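Local atomic coordinates of geranyltranstransferase (Methylococcus capsulatus, PDB entry 3TS7), a protein that probably catalyses the magnesium-dependent condensation of isoprenoid diphosphates that yields (2E,6E)-farnesyl diphosphate. Residues R19-L24 with S45-G50; M53-T58 with A78-H83; L57-G62 with L71-A76. All coordinates share one frame; numbering follows the deposited sequence.

Contact 1 (R19-L24 with S45-G50)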
ATOM      1  N   ARG B  19       8.500  22.897  -4.214  1.00 47.37           N
ATOM      2  CA  ARG B  19       7.239  22.549  -4.877  1.00 44.47           C
ATOM      3  C   ARG B  19       6.682  21.206  -4.389  1.00 45.61           C
ATOM      4  O   ARG B  19       5.482  21.093  -4.119  1.00 43.04           O
ATOM      5  CB  ARG B  19       7.392  22.549  -6.395  1.00 42.38           C
ATOM      6  CG  ARG B  19       6.119  22.220  -7.128  1.00 36.51           C
ATOM      7  CD  ARG B  19       6.347  22.058  -8.603  1.00 46.27           C
ATOM      8  NE  ARG B  19       5.076  21.815  -9.281  1.00 40.22           N
ATOM      9  CZ  ARG B  19       4.472  22.675 -10.090  1.00 50.46           C
ATOM     10  NH1 ARG B  19       5.036  23.849 -10.356  1.00 45.88           N
ATOM     11  NH2 ARG B  19       3.310  22.348 -10.650  1.00 40.10           N
ATOM     12  N   VAL B  20       7.545  20.200  -4.245  1.00 39.65           N
ATOM     13  CA  VAL B  20       7.102  18.912  -3.690  1.00 39.11           C
ATOM     14  C   VAL B  20       6.757  19.003  -2.182  1.00 41.30           C
ATOM     15  O   VAL B  20       5.848  18.316  -1.720  1.00 44.66           O
ATOM     16  CB  VAL B  20       8.120  17.760  -3.975  1.00 41.64           C
ATOM     17  CG1 VAL B  20       9.291  17.817  -3.015  1.00 31.16           C
ATOM     18  CG2 VAL B  20       7.429  16.394  -3.916  1.00 42.55           C
ATOM     19  N   GLU B  21       7.465  19.849  -1.426  1.00 41.58           N
ATOM     20  CA  GLU B  21       7.186  20.008  -0.003  1.00 42.89           C
ATOM     21  C   GLU B  21       5.747  20.481   0.219  1.00 43.06           C
ATOM     22  O   GLU B  21       5.057  19.974   1.111  1.00 45.91           O
ATOM     23  CB  GLU B  21       8.150  21.004   0.643  1.00 40.83           C
ATOM     24  CG  GLU B  21       8.023  21.138   2.171  1.00 45.12           C
ATOM     25  CD  GLU B  21       8.586  19.945   2.935  1.00 61.93           C
ATOM     26  OE1 GLU B  21       8.213  19.773   4.113  1.00 69.07           O
ATOM     27  OE2 GLU B  21       9.406  19.182   2.376  1.00 76.06           O
ATOM     28  N   ARG B  22       5.313  21.436  -0.602  1.00 41.39           N
ATOM     29  CA  ARG B  22       3.950  21.974  -0.569  1.00 46.67           C
ATOM     30  C   ARG B  22       2.931  20.977  -1.105  1.00 47.15           C
ATOM     31  O   ARG B  22       1.787  20.927  -0.636  1.00 45.40           O
ATOM     32  CB  ARG B  22       3.860  23.267  -1.377  1.00 46.71           C
ATOM     33  CG  ARG B  22       4.637  24.467  -0.784  1.00 57.59           C
ATOM     34  CD  ARG B  22       4.291  25.775  -1.500  1.00 65.13           C
ATOM     35  NE  ARG B  22       4.070  25.585  -2.940  1.00 86.82           N
ATOM     36  CZ  ARG B  22       4.991  25.750  -3.894  1.00 93.18           C
ATOM     37  NH1 ARG B  22       6.231  26.127  -3.588  1.00 90.72           N
ATOM     38  NH2 ARG B  22       4.669  25.538  -5.172  1.00 71.46           N
ATOM     39  N   ALA B  23       3.347  20.178  -2.083  1.00 42.67           N
ATOM     40  CA  ALA B  23       2.435  19.231  -2.708  1.00 44.30           C
ATOM     41  C   ALA B  23       2.160  18.046  -1.774  1.00 45.07           C
ATOM     42  O   ALA B  23       1.018  17.555  -1.712  1.00 43.21           O
ATOM     43  CB  ALA B  23       2.943  18.785  -4.078  1.00 41.11           C
ATOM     44  N   LEU B  24       3.187  17.633  -1.020  1.00 39.52           N
ATOM     45  CA  LEU B  24       3.042  16.580  -0.003  1.00 38.35           C
ATOM     46  C   LEU B  24       2.149  17.037   1.162  1.00 39.09           C
ATOM     47  O   LEU B  24       1.269  16.292   1.593  1.00 38.38           O
ATOM     48  CB  LEU B  24       4.406  16.108   0.530  1.00 35.70           C
ATOM     49  CG  LEU B  24       5.344  15.416  -0.471  1.00 36.14           C
ATOM     50  CD1 LEU B  24       6.799  15.521  -0.019  1.00 45.32           C
ATOM     51  CD2 LEU B  24       4.960  13.981  -0.717  1.00 37.43           C
ATOM     52  N   SER B  45       7.371  12.058   9.394  1.00 48.23           N
ATOM     53  CA  SER B  45       8.228  11.275   8.524  1.00 46.11           C
ATOM     54  C   SER B  45       8.329  11.818   7.097  1.00 47.61           C
ATOM     55  O   SER B  45       9.391  11.734   6.481  1.00 44.69           O
ATOM     56  CB  SER B  45       7.772   9.831   8.525  1.00 46.38           C
ATOM     57  OG  SER B  45       7.938   9.262   9.811  1.00 45.34           O
ATOM     58  N   VAL B  46       7.248  12.388   6.573  1.00 44.36           N
ATOM     59  CA  VAL B  46       7.250  12.848   5.182  1.00 43.12           C
ATOM     60  C   VAL B  46       7.808  14.256   4.998  1.00 46.00           C
ATOM     61  O   VAL B  46       8.559  14.510   4.055  1.00 46.72           O
ATOM     62  CB  VAL B  46       5.845  12.740   4.541  1.00 41.24           C
ATOM     63  CG1 VAL B  46       5.791  13.412   3.164  1.00 35.90           C
ATOM     64  CG2 VAL B  46       5.466  11.308   4.405  1.00 35.48           C
ATOM     65  N   LEU B  47       7.453  15.166   5.898  1.00 42.94           N
ATOM     66  CA  LEU B  47       7.720  16.577   5.675  1.00 48.44           C
ATOM     67  C   LEU B  47       9.013  17.031   6.336  1.00 48.50           C
ATOM     68  O   LEU B  47       9.618  16.287   7.112  1.00 52.87           O
ATOM     69  CB  LEU B  47       6.538  17.431   6.147  1.00 50.67           C
ATOM     70  CG  LEU B  47       5.218  17.245   5.407  1.00 51.21           C
ATOM     71  CD1 LEU B  47       4.107  18.004   6.110  1.00 54.80           C
ATOM     72  CD2 LEU B  47       5.325  17.666   3.929  1.00 39.86           C
ATOM     73  N   GLY B  48       9.433  18.248   6.004  1.00 52.00           N
ATOM     74  CA  GLY B  48      10.633  18.858   6.586  1.00 58.81           C
ATOM     75  C   GLY B  48      11.921  18.545   5.840  1.00 65.79           C
ATOM     76  O   GLY B  48      13.005  18.576   6.428  1.00 68.50           O
ATOM     77  N   GLY B  49      11.811  18.245   4.549  1.00 64.17           N
ATOM     78  CA  GLY B  49      12.986  17.979   3.723  1.00 65.65           C
ATOM     79  C   GLY B  49      13.345  16.511   3.548  1.00 67.09           C
ATOM     80  O   GLY B  49      12.532  15.609   3.784  1.00 68.08           O
ATOM     81  N   GLY B  50      14.596  16.281   3.161  1.00 64.40           N
ATOM     82  CA  GLY B  50      15.034  15.006   2.605  1.00 55.07           C
ATOM     83  C   GLY B  50      15.479  15.325   1.194  1.00 54.67           C
ATOM     84  O   GLY B  50      15.147  16.390   0.666  1.00 53.19           O
TER
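Glu21 OE1 takes the backbone N-H of Gly48 in a short, nearly straight hydrogen bond, 2.7 Å from Gly48 N with 172° at the hydrogen. The lone pair used is the syn one, on the side of the second oxygen, and both oxygens face the chain that leaves helix 36-46. Glu21 OE2 reaches the next amide only weakly, at 3.4 Å from Gly49 N, and has a stronger partner in Arg52, whose NH2 forms a salt bridge with it. The same Arg52 NH2 also donates to Val46 O. The glutamate arrives there because CG stands anti to the backbone N (chi1 -174°) and the chain then bends at chi2, which brings its end round toward the turn.

Beside the carboxylate, Leu47 CB lies 3.5 Å from Glu21 OE1; the rest of the contact is apolar, with Leu47 CD2 on Leu24 CB at 3.9 Å. Val46 CG1 sits against both methyls of Leu24, 3.9 Å from Leu24 CD1 and 4.0 Å from Leu24 CD2. Phe81 and Val84 of helix 73-90 close in on this apolar layer.

Gly48 and Gly49 both adopt positive phi, a conformation suited to glycine. They open the Gly-Gly-Gly-Lys sequence that precedes helix 53-65 and that, in prenyl synthases, leads into the isopentenyl diphosphate pocket. By gripping the Gly48 amide firmly, the Gly49 amide weakly, and Arg52, the carboxylate probably helps set the course of this glycine turn, and the paired arginine probably helps stabilise the negative charge of Glu21.

Contact 2 (M53-T58 with A78-H83). With PO4 (phosphate ion), chain E; PO4 (phosphate ion), chain F.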
ATOM      1  N   MET B  53      14.828  12.519  -4.028  1.00 38.34           N
ATOM      2  CA  MET B  53      15.451  12.022  -5.247  1.00 37.06           C
ATOM      3  C   MET B  53      14.402  11.514  -6.234  1.00 38.06           C
ATOM      4  O   MET B  53      14.471  11.794  -7.438  1.00 32.79           O
ATOM      5  CB  MET B  53      16.436  10.892  -4.926  1.00 36.80           C
ATOM      6  CG  MET B  53      17.335  10.527  -6.120  1.00 48.73           C
ATOM      7  SD  MET B  53      17.702   8.776  -6.356  1.00 58.36           S
ATOM      8  CE  MET B  53      18.200   8.222  -4.733  1.00 47.90           C
ATOM      9  N   ARG B  54      13.440  10.750  -5.728  1.00 33.84           N
ATOM     10  CA  ARG B  54      12.411  10.201  -6.614  1.00 31.51           C
ATOM     11  C   ARG B  54      11.493  11.258  -7.271  1.00 30.99           C
ATOM     12  O   ARG B  54      11.245  11.158  -8.476  1.00 36.70           O
ATOM     13  CB  ARG B  54      11.664   9.037  -5.956  1.00 37.24           C
ATOM     14  CG  ARG B  54      12.553   7.825  -5.770  1.00 35.82           C
ATOM     15  CD  ARG B  54      12.231   7.102  -4.494  1.00 41.70           C
ATOM     16  NE  ARG B  54      13.291   6.164  -4.152  1.00 39.61           N
ATOM     17  CZ  ARG B  54      14.332   6.456  -3.388  1.00 33.82           C
ATOM     18  NH1 ARG B  54      15.235   5.524  -3.143  1.00 39.39           N
ATOM     19  NH2 ARG B  54      14.468   7.663  -2.860  1.00 39.35           N
ATOM     20  N   PRO B  55      10.990  12.255  -6.497  1.00 35.84           N
ATOM     21  CA  PRO B  55      10.304  13.405  -7.098  1.00 37.07           C
ATOM     22  C   PRO B  55      11.149  14.188  -8.086  1.00 33.69           C
ATOM     23  O   PRO B  55      10.626  14.620  -9.104  1.00 37.43           O
ATOM     24  CB  PRO B  55      10.010  14.297  -5.887  1.00 34.24           C
ATOM     25  CG  PRO B  55       9.733  13.318  -4.822  1.00 39.44           C
ATOM     26  CD  PRO B  55      10.761  12.235  -5.038  1.00 34.04           C
ATOM     27  N   LEU B  56      12.431  14.386  -7.778  1.00 40.43           N
ATOM     28  CA  LEU B  56      13.329  15.097  -8.705  1.00 38.56           C
ATOM     29  C   LEU B  56      13.393  14.357 -10.025  1.00 35.93           C
ATOM     30  O   LEU B  56      13.264  14.973 -11.080  1.00 31.11           O
ATOM     31  CB  LEU B  56      14.726  15.256  -8.126  1.00 36.51           C
ATOM     32  CG  LEU B  56      14.905  16.257  -6.988  1.00 45.33           C
ATOM     33  CD1 LEU B  56      16.298  16.109  -6.386  1.00 46.16           C
ATOM     34  CD2 LEU B  56      14.652  17.667  -7.451  1.00 41.15           C
ATOM     35  N   LEU B  57      13.547  13.034  -9.965  1.00 34.37           N
ATOM     36  CA  LEU B  57      13.471  12.211 -11.169  1.00 33.99           C
ATOM     37  C   LEU B  57      12.145  12.371 -11.903  1.00 36.44           C
ATOM     38  O   LEU B  57      12.138  12.466 -13.115  1.00 33.71           O
ATOM     39  CB  LEU B  57      13.701  10.739 -10.844  1.00 35.67           C
ATOM     40  CG  LEU B  57      15.162  10.417 -10.534  1.00 44.36           C
ATOM     41  CD1 LEU B  57      15.246   9.041  -9.898  1.00 33.18           C
ATOM     42  CD2 LEU B  57      15.989  10.496 -11.816  1.00 41.71           C
ATOM     43  N   THR B  58      11.022  12.394 -11.177  1.00 31.07           N
ATOM     44  CA  THR B  58       9.724  12.611 -11.828  1.00 31.11           C
ATOM     45  C   THR B  58       9.660  13.998 -12.509  1.00 28.88           C
ATOM     46  O   THR B  58       9.327  14.095 -13.693  1.00 33.75           O
ATOM     47  CB  THR B  58       8.548  12.430 -10.837  1.00 32.10           C
ATOM     48  OG1 THR B  58       8.613  11.106 -10.279  1.00 30.79           O
ATOM     49  CG2 THR B  58       7.219  12.583 -11.564  1.00 30.71           C
ATOM     50  N   ALA B  78       3.191  10.554  -4.904  1.00 32.40           N
ATOM     51  CA  ALA B  78       2.868   9.126  -4.812  1.00 32.82           C
ATOM     52  C   ALA B  78       4.123   8.301  -4.632  1.00 36.97           C
ATOM     53  O   ALA B  78       4.164   7.437  -3.749  1.00 31.30           O
ATOM     54  CB  ALA B  78       2.100   8.642  -6.046  1.00 30.91           C
ATOM     55  N   VAL B  79       5.155   8.564  -5.449  1.00 29.85           N
ATOM     56  CA  VAL B  79       6.407   7.801  -5.286  1.00 37.69           C
ATOM     57  C   VAL B  79       7.120   8.145  -3.999  1.00 28.62           C
ATOM     58  O   VAL B  79       7.736   7.278  -3.402  1.00 36.18           O
ATOM     59  CB  VAL B  79       7.403   7.885  -6.497  1.00 30.63           C
ATOM     60  CG1 VAL B  79       6.860   7.137  -7.682  1.00 39.61           C
ATOM     61  CG2 VAL B  79       7.753   9.337  -6.852  1.00 34.33           C
ATOM     62  N   GLU B  80       7.022   9.400  -3.558  1.00 34.17           N
ATOM     63  CA  GLU B  80       7.657   9.811  -2.312  1.00 30.47           C
ATOM     64  C   GLU B  80       6.969   9.227  -1.069  1.00 40.36           C
ATOM     65  O   GLU B  80       7.654   8.896  -0.086  1.00 36.63           O
ATOM     66  CB  GLU B  80       7.742  11.340  -2.206  1.00 32.38           C
ATOM     67  CG  GLU B  80       8.551  11.867  -1.026  1.00 35.70           C
ATOM     68  CD  GLU B  80      10.052  11.579  -1.125  1.00 45.62           C
ATOM     69  OE1 GLU B  80      10.820  12.084  -0.281  1.00 44.67           O
ATOM     70  OE2 GLU B  80      10.478  10.850  -2.038  1.00 39.96           O
ATOM     71  N   PHE B  81       5.636   9.113  -1.118  1.00 36.87           N
ATOM     72  CA  PHE B  81       4.871   8.458  -0.051  1.00 33.26           C
ATOM     73  C   PHE B  81       5.331   7.007   0.111  1.00 35.85           C
ATOM     74  O   PHE B  81       5.579   6.563   1.233  1.00 37.46           O
ATOM     75  CB  PHE B  81       3.350   8.494  -0.325  1.00 29.69           C
ATOM     76  CG  PHE B  81       2.690   9.840  -0.058  1.00 31.77           C
ATOM     77  CD1 PHE B  81       3.272  10.779   0.792  1.00 30.09           C
ATOM     78  CD2 PHE B  81       1.437  10.126  -0.602  1.00 42.03           C
ATOM     79  CE1 PHE B  81       2.631  12.020   1.059  1.00 36.28           C
ATOM     80  CE2 PHE B  81       0.795  11.361  -0.348  1.00 35.23           C
ATOM     81  CZ  PHE B  81       1.403  12.305   0.475  1.00 35.25           C
ATOM     82  N   ILE B  82       5.453   6.291  -1.013  1.00 30.56           N
ATOM     83  CA  ILE B  82       5.911   4.905  -1.014  1.00 34.91           C
ATOM     84  C   ILE B  82       7.301   4.818  -0.406  1.00 35.36           C
ATOM     85  O   ILE B  82       7.516   4.023   0.516  1.00 36.48           O
ATOM     86  CB  ILE B  82       5.895   4.258  -2.422  1.00 33.09           C
ATOM     87  CG1 ILE B  82       4.468   4.120  -2.960  1.00 35.78           C
ATOM     88  CG2 ILE B  82       6.515   2.865  -2.393  1.00 34.01           C
ATOM     89  CD1 ILE B  82       3.570   3.139  -2.185  1.00 42.56           C
ATOM     90  N   HIS B  83       8.215   5.661  -0.891  1.00 35.45           N
ATOM     91  CA  HIS B  83       9.599   5.721  -0.370  1.00 35.55           C
ATOM     92  C   HIS B  83       9.621   5.906   1.153  1.00 40.39           C
ATOM     93  O   HIS B  83      10.260   5.128   1.866  1.00 40.79           O
ATOM     94  CB  HIS B  83      10.391   6.828  -1.076  1.00 33.37           C
ATOM     95  CG  HIS B  83      11.725   7.111  -0.457  1.00 39.71           C
ATOM     96  ND1 HIS B  83      12.737   6.174  -0.407  1.00 40.54           N
ATOM     97  CD2 HIS B  83      12.209   8.218   0.153  1.00 38.82           C
ATOM     98  CE1 HIS B  83      13.778   6.687   0.223  1.00 34.39           C
ATOM     99  NE2 HIS B  83      13.489   7.930   0.563  1.00 41.32           N
TER
HETATM  100  P   PO4 E 323      17.802   7.781  -0.869  1.00 76.11           P
HETATM  101  O1  PO4 E 323      17.138   7.725   0.490  1.00 77.88           O
HETATM  102  O2  PO4 E 323      17.439   9.059  -1.586  1.00 77.28           O
HETATM  103  O3  PO4 E 323      19.295   7.749  -0.696  1.00 70.24           O
HETATM  104  O4  PO4 E 323      17.348   6.589  -1.676  1.00 62.99           O
HETATM  105  P   PO4 F 324      15.688  10.497   1.833  1.00 79.55           P
HETATM  106  O1  PO4 F 324      14.399  10.475   1.053  1.00 78.79           O
HETATM  107  O2  PO4 F 324      16.841  10.712   0.885  1.00 95.65           O
HETATM  108  O3  PO4 F 324      15.665  11.638   2.820  1.00 88.82           O
HETATM  109  O4  PO4 F 324      15.844   9.192   2.564  1.00 77.12           O
HETATM  110  O   HOH W   1      12.861  10.047  -2.820  1.00 34.01           O
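Arg54 and His83 meet flat against each other: the guanidinium lies on one face of the imidazole with the two planes 10° apart and their centres 3.8 Å from each other. Arg54 NH2 sits over the middle of the ring, 3.3 Å from His83 CE1, although the two side chains run at about a right angle. Two side-chain conformations set up the stack. His83 CG is anti to its backbone N (chi1 170°), and the arginine chain bends at chi2 (144°), is extended at chi3 and turns again at the last torsion, which sets the guanidinium flat on the ring.

Each group then offers its edge to an anion. Arg54 NH1 donates to O4 of the chain E phosphate at 2.8 Å, with NH2 adding a weak bond to the same oxygen, while His83 NE2 donates to O1 of the chain F phosphate at 2.7 Å. Water 1 accepts from both Arg54 N and Arg54 NH2 and donates to Glu80 OE2 at 2.6 Å.

Deeper between these nearly antiparallel helices, Pro55 CD touches Glu80 OE2 at 3.3 Å; the other carboxylate oxygen, OE1, forms a salt bridge with Arg52. Val79 directs CG2 toward Arg54 CB, 4.0 Å away.

The phosphates probably come from the crystallisation liquor, and Lys51 also binds phosphate here. Lysine, arginine and histidine together are consistent with the isopentenyl diphosphate site of related prenyl synthases, which probably lies here. The stack and the water probably limit rotation of the guanidinium and keep NH1, and more weakly NH2, directed at the phosphate.

Contact 3 (L57-G62 with L71-A76)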
ATOM      1  N   LEU B  57      13.547  13.034  -9.965  1.00 34.37           N
ATOM      2  CA  LEU B  57      13.471  12.211 -11.169  1.00 33.99           C
ATOM      3  C   LEU B  57      12.145  12.371 -11.903  1.00 36.44           C
ATOM      4  O   LEU B  57      12.138  12.466 -13.115  1.00 33.71           O
ATOM      5  CB  LEU B  57      13.701  10.739 -10.844  1.00 35.67           C
ATOM      6  CG  LEU B  57      15.162  10.417 -10.534  1.00 44.36           C
ATOM      7  CD1 LEU B  57      15.246   9.041  -9.898  1.00 33.18           C
ATOM      8  CD2 LEU B  57      15.989  10.496 -11.816  1.00 41.71           C
ATOM      9  N   THR B  58      11.022  12.394 -11.177  1.00 31.07           N
ATOM     10  CA  THR B  58       9.724  12.611 -11.828  1.00 31.11           C
ATOM     11  C   THR B  58       9.660  13.998 -12.509  1.00 28.88           C
ATOM     12  O   THR B  58       9.327  14.095 -13.693  1.00 33.75           O
ATOM     13  CB  THR B  58       8.548  12.430 -10.837  1.00 32.10           C
ATOM     14  OG1 THR B  58       8.613  11.106 -10.279  1.00 30.79           O
ATOM     15  CG2 THR B  58       7.219  12.583 -11.564  1.00 30.71           C
ATOM     16  N   TYR B  59       9.993  15.045 -11.763  1.00 28.91           N
ATOM     17  CA  TYR B  59       9.935  16.399 -12.305  1.00 36.58           C
ATOM     18  C   TYR B  59      10.944  16.588 -13.449  1.00 36.69           C
ATOM     19  O   TYR B  59      10.607  17.152 -14.482  1.00 32.41           O
ATOM     20  CB  TYR B  59      10.163  17.440 -11.208  1.00 40.14           C
ATOM     21  CG  TYR B  59       9.009  17.621 -10.215  1.00 37.16           C
ATOM     22  CD1 TYR B  59       7.706  17.900 -10.650  1.00 39.86           C
ATOM     23  CD2 TYR B  59       9.248  17.555  -8.844  1.00 39.80           C
ATOM     24  CE1 TYR B  59       6.661  18.086  -9.722  1.00 38.43           C
ATOM     25  CE2 TYR B  59       8.228  17.736  -7.922  1.00 42.35           C
ATOM     26  CZ  TYR B  59       6.942  18.006  -8.367  1.00 39.57           C
ATOM     27  OH  TYR B  59       5.968  18.177  -7.413  1.00 41.77           O
ATOM     28  N   ALA B  60      12.163  16.079 -13.283  1.00 38.06           N
ATOM     29  CA  ALA B  60      13.190  16.244 -14.327  1.00 35.31           C
ATOM     30  C   ALA B  60      12.848  15.495 -15.591  1.00 32.21           C
ATOM     31  O   ALA B  60      13.068  16.006 -16.681  1.00 35.74           O
ATOM     32  CB  ALA B  60      14.578  15.827 -13.811  1.00 34.97           C
ATOM     33  N   THR B  61      12.306  14.286 -15.453  1.00 28.82           N
ATOM     34  CA  THR B  61      11.859  13.517 -16.611  1.00 30.88           C
ATOM     35  C   THR B  61      10.723  14.242 -17.339  1.00 35.43           C
ATOM     36  O   THR B  61      10.728  14.334 -18.558  1.00 34.04           O
ATOM     37  CB  THR B  61      11.385  12.102 -16.199  1.00 29.79           C
ATOM     38  OG1 THR B  61      12.478  11.408 -15.586  1.00 40.19           O
ATOM     39  CG2 THR B  61      10.883  11.310 -17.389  1.00 29.97           C
ATOM     40  N   GLY B  62       9.764  14.775 -16.583  1.00 36.18           N
ATOM     41  CA  GLY B  62       8.630  15.486 -17.183  1.00 36.16           C
ATOM     42  C   GLY B  62       9.040  16.700 -17.998  1.00 32.93           C
ATOM     43  O   GLY B  62       8.538  16.915 -19.107  1.00 38.00           O
ATOM     44  N   LEU B  71       0.829  18.343 -13.949  1.00 37.35           N
ATOM     45  CA  LEU B  71       0.452  16.936 -14.113  1.00 37.26           C
ATOM     46  C   LEU B  71       1.349  15.970 -13.325  1.00 35.53           C
ATOM     47  O   LEU B  71       1.032  14.783 -13.213  1.00 38.75           O
ATOM     48  CB  LEU B  71       0.455  16.521 -15.591  1.00 31.13           C
ATOM     49  CG  LEU B  71      -0.435  17.262 -16.594  1.00 38.40           C
ATOM     50  CD1 LEU B  71      -0.409  16.546 -17.941  1.00 43.18           C
ATOM     51  CD2 LEU B  71      -1.872  17.416 -16.110  1.00 37.35           C
ATOM     52  N   LEU B  72       2.441  16.486 -12.777  1.00 34.03           N
ATOM     53  CA  LEU B  72       3.484  15.657 -12.169  1.00 37.29           C
ATOM     54  C   LEU B  72       3.519  15.723 -10.659  1.00 34.96           C
ATOM     55  O   LEU B  72       4.109  14.850 -10.053  1.00 35.00           O
ATOM     56  CB  LEU B  72       4.874  16.023 -12.722  1.00 34.87           C
ATOM     57  CG  LEU B  72       5.093  15.905 -14.236  1.00 38.51           C
ATOM     58  CD1 LEU B  72       6.411  16.542 -14.598  1.00 45.19           C
ATOM     59  CD2 LEU B  72       5.023  14.474 -14.748  1.00 37.78           C
ATOM     60  N   ASP B  73       2.881  16.736 -10.058  1.00 34.89           N
ATOM     61  CA  ASP B  73       2.798  16.844  -8.610  1.00 36.18           C
ATOM     62  C   ASP B  73       2.255  15.576  -7.938  1.00 35.25           C
ATOM     63  O   ASP B  73       2.864  15.079  -7.006  1.00 39.34           O
ATOM     64  CB  ASP B  73       1.963  18.060  -8.181  1.00 38.44           C
ATOM     65  CG  ASP B  73       2.635  19.387  -8.508  1.00 45.81           C
ATOM     66  OD1 ASP B  73       3.863  19.517  -8.345  1.00 47.84           O
ATOM     67  OD2 ASP B  73       1.925  20.316  -8.918  1.00 41.22           O
ATOM     68  N   GLY B  74       1.127  15.073  -8.432  1.00 37.59           N
ATOM     69  CA  GLY B  74       0.497  13.857  -7.930  1.00 36.07           C
ATOM     70  C   GLY B  74       1.399  12.636  -7.994  1.00 38.03           C
ATOM     71  O   GLY B  74       1.678  12.038  -6.954  1.00 35.16           O
ATOM     72  N   PRO B  75       1.893  12.281  -9.203  1.00 37.23           N
ATOM     73  CA  PRO B  75       2.828  11.148  -9.299  1.00 34.72           C
ATOM     74  C   PRO B  75       4.107  11.326  -8.484  1.00 31.90           C
ATOM     75  O   PRO B  75       4.578  10.349  -7.914  1.00 37.28           O
ATOM     76  CB  PRO B  75       3.113  11.074 -10.794  1.00 32.64           C
ATOM     77  CG  PRO B  75       1.871  11.546 -11.400  1.00 33.72           C
ATOM     78  CD  PRO B  75       1.478  12.713 -10.549  1.00 27.69           C
ATOM     79  N   ALA B  76       4.626  12.553  -8.368  1.00 32.18           N
ATOM     80  CA  ALA B  76       5.834  12.802  -7.564  1.00 31.64           C
ATOM     81  C   ALA B  76       5.584  12.544  -6.082  1.00 38.75           C
ATOM     82  O   ALA B  76       6.411  11.926  -5.419  1.00 38.61           O
ATOM     83  CB  ALA B  76       6.396  14.209  -7.783  1.00 28.75           C
TER
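Tyr59 reaches from one arm of a helical hairpin to the other: helix 53-65 turns back through a short connection into helix 73-90, two neighbouring helices of the all-helical prenyl synthase fold, and this contact lies near their junction. From CB the side chain sets off with CG anti to the carbonyl carbon (chi1 -72°), and the ring passes Leu72, whose side chain slides by in the opposite direction with its CB 4.0 Å from Tyr59 CD1. Further out, CE1 comes near Asp73 OD1, which lies at the ring edge. Across the ring, CE2 and CZ meet the methyl of Ala76, which makes a CH-pi contact over one face, displaced toward the rim; Ala76 CB is 3.9 Å from Tyr59 CZ. At the tip, Tyr59 OH donates to Asp73 OD1 over 2.7 Å. It uses the anti lone pair, away from the other oxygen, and the carboxylate plane is turned 73° from the ring.

OD1 also forms a salt bridge with Arg19 NE, so one oxygen joins the tyrosine to helix 5-27, which packs Phe12, Ser16 and Val20 against the same side chain. The positive charge of Arg19 would probably favour the ionised aspartate, whose OD1 is shared by two donors.

Beyond Tyr59, the helices come close through small groups. Thr58 CB faces Ala76 CB at 4.1 Å, and Leu72 CD1 rests 3.6 Å from the bare CA of Gly62, a position where the absence of a side chain lets the leucine methyl lie directly on the helix backbone. On the side of helix 53-65 toward helix 177-201, Thr61 OG1 (2.7 Å) and Thr61 N (3.0 Å) both donate to Leu57 O, from opposite faces of its carbonyl plane.

Along the chain, contact 1 closes before contacts 2 and 3 open, and these last two both start on helix 53-65, share Leu57 and Thr58, and end on helix 73-90. Their centres lie about 8 Å apart, while contact 1 is about 10 Å from contact 2 and 14 Å from contact 3. Helix 5-27 ties the three together: Val20 packs on Pro55, Ala23 on Asp73, and Leu24 CD2 meets Phe81 CE1 at 3.5 Å. One helical hairpin is thus fastened near its connection by contact 3 and at its phosphate-binding end by contact 2, with the glycine turn of contact 1 leading into that end.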